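Long-range contact in protein yjcS (Bacillus subtilis, PDB 1Q8B), which is of unknown function but belongs to the antibiotic biosynthesis monooxygenase family, so it may act as a small oxygenase or a related enzyme: residues E34-E45 with H78-V87. Sequence-based numbering, arbitrary orientation.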
loop_
_atom_site.group_PDB
_atom_site.type_symbol
_atom_site.label_atom_id
_atom_site.label_comp_id
_atom_site.label_asym_id
_atom_site.label_seq_id
_atom_site.Cartn_x
_atom_site.Cartn_y
_atom_site.Cartn_z
ATOM N N GLU A 34 -0.586 -18.001 -7.383
ATOM C CA GLU A 34 -0.965 -16.615 -7.142
ATOM C C GLU A 34 0.151 -15.918 -6.391
ATOM O O GLU A 34 0.457 -14.754 -6.654
ATOM C CB GLU A 34 -2.265 -16.539 -6.339
ATOM C CG GLU A 34 -3.496 -16.703 -7.195
ATOM C CD GLU A 34 -3.531 -15.693 -8.334
ATOM O OE1 GLU A 34 -3.694 -14.484 -8.060
ATOM O OE2 GLU A 34 -3.380 -16.111 -9.504
ATOM N N PHE A 35 0.768 -16.634 -5.455
ATOM C CA PHE A 35 1.863 -16.048 -4.702
ATOM C C PHE A 35 3.116 -15.890 -5.561
ATOM O O PHE A 35 3.911 -14.978 -5.342
ATOM C CB PHE A 35 2.142 -16.869 -3.440
ATOM C CG PHE A 35 1.257 -16.496 -2.287
ATOM C CD1 PHE A 35 -0.051 -16.952 -2.217
ATOM C CD2 PHE A 35 1.704 -15.609 -1.319
ATOM C CE1 PHE A 35 -0.898 -16.526 -1.210
ATOM C CE2 PHE A 35 0.866 -15.180 -0.310
ATOM C CZ PHE A 35 -0.436 -15.636 -0.255
ATOM N N LYS A 36 3.291 -16.760 -6.549
ATOM C CA LYS A 36 4.447 -16.638 -7.421
ATOM C C LYS A 36 4.272 -15.438 -8.340
ATOM O O LYS A 36 5.232 -14.731 -8.635
ATOM C CB LYS A 36 4.650 -17.920 -8.226
ATOM C CG LYS A 36 5.206 -19.051 -7.370
ATOM C CD LYS A 36 6.524 -18.622 -6.727
ATOM C CE LYS A 36 6.969 -19.551 -5.613
ATOM N NZ LYS A 36 8.227 -19.029 -5.000
ATOM N N LYS A 37 3.044 -15.191 -8.787
ATOM C CA LYS A 37 2.803 -14.038 -9.643
ATOM C C LYS A 37 3.031 -12.783 -8.811
ATOM O O LYS A 37 3.639 -11.813 -9.279
ATOM C CB LYS A 37 1.377 -14.053 -10.190
ATOM C CG LYS A 37 1.080 -15.240 -11.106
ATOM C CD LYS A 37 -0.122 -14.980 -12.007
ATOM C CE LYS A 37 -1.356 -14.603 -11.201
ATOM N NZ LYS A 37 -2.494 -14.183 -12.078
ATOM N N LEU A 38 2.545 -12.806 -7.570
ATOM C CA LEU A 38 2.721 -11.674 -6.662
ATOM C C LEU A 38 4.207 -11.447 -6.418
ATOM O O LEU A 38 4.678 -10.314 -6.446
ATOM C CB LEU A 38 2.024 -11.935 -5.325
ATOM C CG LEU A 38 2.278 -10.879 -4.244
ATOM C CD1 LEU A 38 1.727 -9.531 -4.692
ATOM C CD2 LEU A 38 1.632 -11.322 -2.944
ATOM N N GLU A 39 4.936 -12.537 -6.182
ATOM C CA GLU A 39 6.370 -12.462 -5.940
ATOM C C GLU A 39 7.079 -11.820 -7.122
ATOM O O GLU A 39 7.967 -10.981 -6.953
ATOM C CB GLU A 39 6.950 -13.861 -5.691
ATOM C CG GLU A 39 8.473 -13.896 -5.756
ATOM C CD GLU A 39 9.082 -15.162 -5.173
ATOM O OE1 GLU A 39 10.304 -15.361 -5.345
ATOM O OE2 GLU A 39 8.352 -15.950 -4.535
ATOM N N GLU A 40 6.678 -12.210 -8.324
ATOM C CA GLU A 40 7.296 -11.671 -9.521
ATOM C C GLU A 40 7.088 -10.168 -9.656
ATOM O O GLU A 40 8.018 -9.430 -9.990
ATOM C CB GLU A 40 6.749 -12.372 -10.759
ATOM C CG GLU A 40 7.568 -12.071 -11.988
ATOM C CD GLU A 40 6.982 -12.683 -13.231
ATOM O OE1 GLU A 40 6.752 -13.916 -13.229
ATOM O OE2 GLU A 40 6.757 -11.928 -14.206
ATOM N N GLU A 41 5.870 -9.714 -9.391
ATOM C CA GLU A 41 5.561 -8.295 -9.496
ATOM C C GLU A 41 6.120 -7.436 -8.359
ATOM O O GLU A 41 6.564 -6.312 -8.602
ATOM C CB GLU A 41 4.040 -8.089 -9.613
ATOM C CG GLU A 41 3.467 -8.481 -10.973
ATOM C CD GLU A 41 4.221 -7.828 -12.133
ATOM O OE1 GLU A 41 4.121 -6.590 -12.298
ATOM O OE2 GLU A 41 4.925 -8.557 -12.875
ATOM N N THR A 42 6.123 -7.946 -7.126
ATOM C CA THR A 42 6.635 -7.128 -6.024
ATOM C C THR A 42 8.159 -6.988 -6.070
ATOM O O THR A 42 8.705 -6.007 -5.563
ATOM C CB THR A 42 6.170 -7.643 -4.608
ATOM O OG1 THR A 42 7.093 -8.600 -4.100
ATOM C CG2 THR A 42 4.809 -8.281 -4.685
ATOM N N ASN A 43 8.856 -7.943 -6.684
ATOM C CA ASN A 43 10.310 -7.827 -6.790
ATOM C C ASN A 43 10.678 -6.699 -7.748
ATOM O O ASN A 43 11.812 -6.232 -7.766
ATOM C CB ASN A 43 10.943 -9.134 -7.270
ATOM C CG ASN A 43 11.268 -10.078 -6.122
ATOM O OD1 ASN A 43 10.560 -11.054 -5.886
ATOM N ND2 ASN A 43 12.337 -9.778 -5.394
ATOM N N LYS A 44 9.708 -6.260 -8.540
ATOM C CA LYS A 44 9.929 -5.171 -9.483
ATOM C C LYS A 44 9.641 -3.820 -8.834
ATOM O O LYS A 44 9.976 -2.780 -9.402
ATOM C CB LYS A 44 9.033 -5.322 -10.711
ATOM C CG LYS A 44 9.294 -6.548 -11.565
ATOM C CD LYS A 44 8.236 -6.626 -12.655
ATOM C CE LYS A 44 8.329 -7.892 -13.475
ATOM N NZ LYS A 44 7.168 -7.980 -14.414
ATOM N N GLU A 45 9.001 -3.826 -7.663
ATOM C CA GLU A 45 8.708 -2.574 -6.974
ATOM C C GLU A 45 10.044 -1.947 -6.631
ATOM O O GLU A 45 10.986 -2.642 -6.243
ATOM C CB GLU A 45 7.922 -2.812 -5.687
ATOM C CG GLU A 45 6.587 -3.507 -5.881
ATOM C CD GLU A 45 5.839 -3.697 -4.570
ATOM O OE1 GLU A 45 4.885 -4.507 -4.541
ATOM O OE2 GLU A 45 6.201 -3.037 -3.571
ATOM N N HIS A 78 3.870 -1.010 -0.953
ATOM C CA HIS A 78 3.611 -2.349 -1.465
ATOM C C HIS A 78 2.126 -2.709 -1.383
ATOM O O HIS A 78 1.570 -3.286 -2.319
ATOM C CB HIS A 78 4.425 -3.366 -0.659
ATOM C CG HIS A 78 3.999 -4.792 -0.851
ATOM N ND1 HIS A 78 4.011 -5.420 -2.078
ATOM C CD2 HIS A 78 3.586 -5.722 0.041
ATOM C CE1 HIS A 78 3.623 -6.675 -1.933
ATOM N NE2 HIS A 78 3.359 -6.885 -0.656
ATOM N N PHE A 79 1.485 -2.372 -0.267
ATOM C CA PHE A 79 0.079 -2.707 -0.101
ATOM C C PHE A 79 -0.892 -1.804 -0.840
ATOM O O PHE A 79 -2.101 -2.018 -0.766
ATOM C CB PHE A 79 -0.291 -2.772 1.383
ATOM C CG PHE A 79 0.350 -3.913 2.101
ATOM C CD1 PHE A 79 1.476 -3.714 2.886
ATOM C CD2 PHE A 79 -0.131 -5.208 1.934
ATOM C CE1 PHE A 79 2.121 -4.792 3.493
ATOM C CE2 PHE A 79 0.509 -6.295 2.538
ATOM C CZ PHE A 79 1.637 -6.082 3.316
ATOM N N THR A 80 -0.376 -0.801 -1.549
ATOM C CA THR A 80 -1.241 0.079 -2.328
ATOM C C THR A 80 -1.211 -0.382 -3.785
ATOM O O THR A 80 -2.077 -0.021 -4.579
ATOM C CB THR A 80 -0.786 1.549 -2.275
ATOM O OG1 THR A 80 0.424 1.704 -3.024
ATOM C CG2 THR A 80 -0.559 1.990 -0.841
ATOM N N LYS A 81 -0.208 -1.186 -4.131
ATOM C CA LYS A 81 -0.063 -1.700 -5.490
ATOM C C LYS A 81 -1.246 -2.590 -5.835
ATOM O O LYS A 81 -1.737 -3.334 -4.987
ATOM C CB LYS A 81 1.219 -2.521 -5.615
ATOM C CG LYS A 81 2.482 -1.799 -5.197
ATOM C CD LYS A 81 2.755 -0.607 -6.077
ATOM C CE LYS A 81 4.121 -0.037 -5.771
ATOM N NZ LYS A 81 4.404 1.173 -6.594
ATOM N N LYS A 82 -1.698 -2.522 -7.083
ATOM C CA LYS A 82 -2.828 -3.329 -7.516
ATOM C C LYS A 82 -2.519 -4.825 -7.503
ATOM O O LYS A 82 -3.397 -5.629 -7.205
ATOM C CB LYS A 82 -3.274 -2.925 -8.921
ATOM C CG LYS A 82 -4.405 -3.797 -9.444
ATOM C CD LYS A 82 -4.716 -3.558 -10.912
ATOM C CE LYS A 82 -5.868 -4.454 -11.353
ATOM N NZ LYS A 82 -7.074 -4.195 -10.498
ATOM N N HIS A 83 -1.285 -5.205 -7.833
ATOM C CA HIS A 83 -0.934 -6.625 -7.844
ATOM C C HIS A 83 -1.006 -7.216 -6.442
ATOM O O HIS A 83 -1.274 -8.406 -6.271
ATOM C CB HIS A 83 0.457 -6.873 -8.468
ATOM C CG HIS A 83 1.576 -6.102 -7.833
ATOM N ND1 HIS A 83 2.248 -5.093 -8.491
ATOM C CD2 HIS A 83 2.170 -6.220 -6.622
ATOM C CE1 HIS A 83 3.207 -4.623 -7.714
ATOM N NE2 HIS A 83 3.181 -5.291 -6.574
ATOM N N THR A 84 -0.787 -6.378 -5.437
ATOM C CA THR A 84 -0.864 -6.832 -4.060
ATOM C C THR A 84 -2.332 -6.942 -3.661
ATOM O O THR A 84 -2.769 -7.971 -3.153
ATOM C CB THR A 84 -0.164 -5.853 -3.120
ATOM O OG1 THR A 84 1.208 -5.726 -3.506
ATOM C CG2 THR A 84 -0.235 -6.350 -1.692
ATOM N N ILE A 85 -3.098 -5.885 -3.911
ATOM C CA ILE A 85 -4.517 -5.871 -3.567
ATOM C C ILE A 85 -5.297 -6.984 -4.275
ATOM O O ILE A 85 -6.253 -7.530 -3.718
ATOM C CB ILE A 85 -5.143 -4.498 -3.897
ATOM C CG1 ILE A 85 -4.498 -3.422 -3.023
ATOM C CG2 ILE A 85 -6.642 -4.531 -3.664
ATOM C CD1 ILE A 85 -4.851 -2.003 -3.428
ATOM N N ASP A 86 -4.890 -7.328 -5.494
ATOM C CA ASP A 86 -5.556 -8.391 -6.244
ATOM C C ASP A 86 -5.529 -9.719 -5.479
ATOM O O ASP A 86 -6.526 -10.434 -5.425
ATOM C CB ASP A 86 -4.889 -8.573 -7.609
ATOM C CG ASP A 86 -5.348 -7.546 -8.631
ATOM O OD1 ASP A 86 -4.722 -7.466 -9.713
ATOM O OD2 ASP A 86 -6.340 -6.831 -8.358
ATOM N N VAL A 87 -4.385 -10.050 -4.895
ATOM C CA VAL A 87 -4.254 -11.289 -4.131
ATOM C C VAL A 87 -5.044 -11.163 -2.826
ATOM O O VAL A 87 -5.699 -12.101 -2.373
ATOM C CB VAL A 87 -2.769 -11.577 -3.794
ATOM C CG1 VAL A 87 -2.652 -12.844 -2.951
ATOM C CG2 VAL A 87 -1.970 -11.717 -5.073
HETATM O O HOH W 1 2.401 -5.174 -11.345
#
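The helical segments 34-42 and 82-87 run nearly antiparallel, at 163°, with axes 9.6 Å apart, and Leu38 lies level with His83. Glu45, in the turn after helix 34-42, extends toward segment 78-87 with its chain straight beyond CG (chi2 -179°). Its OE1 accepts two nearly straight hydrogen bonds. His78 ND1 donates to Glu45 OE1 at 2.8 Å, on the syn side of the carboxylate. His83 NE2 gives the other, also 2.8 Å to Glu45 OE1, on the anti side. The oxygen lies close to both ring planes, so each bond fixes the rotation of its imidazole.

The ring of His83 is sandwiched. Glu41 CB sits over one face, 3.7 Å from the ring centroid, in a CH-pi contact. Lys81 CB lies over the opposite face, toward the rim. His83 CG takes the position between its own backbone N and carbonyl carbon (chi1 55°), which turns the ring toward helix 34-42. The Thr42 side chain lies near the edge of the His78 ring. Thr84 CG2 lies over one face of that ring, and Thr84 OG1 donates to His78 O at 2.7 Å.

Farther toward the start of segment 34-45, Leu38 is a knob in a hole formed by His78, His83, Thr84 and Val87. Leu38 CD1 approaches His83 O at 3.6 Å, while Leu38 CB meets Val87 CG2.

Trp69 of strand 62-69 also touches His78 and Glu45. Lys81 NZ bonds to Val95 O of the second subunit. The pair of antiparallel helices belongs to the helical layer over the four-stranded antiparallel sheet, as in the dimeric alpha+beta barrel fold of this family.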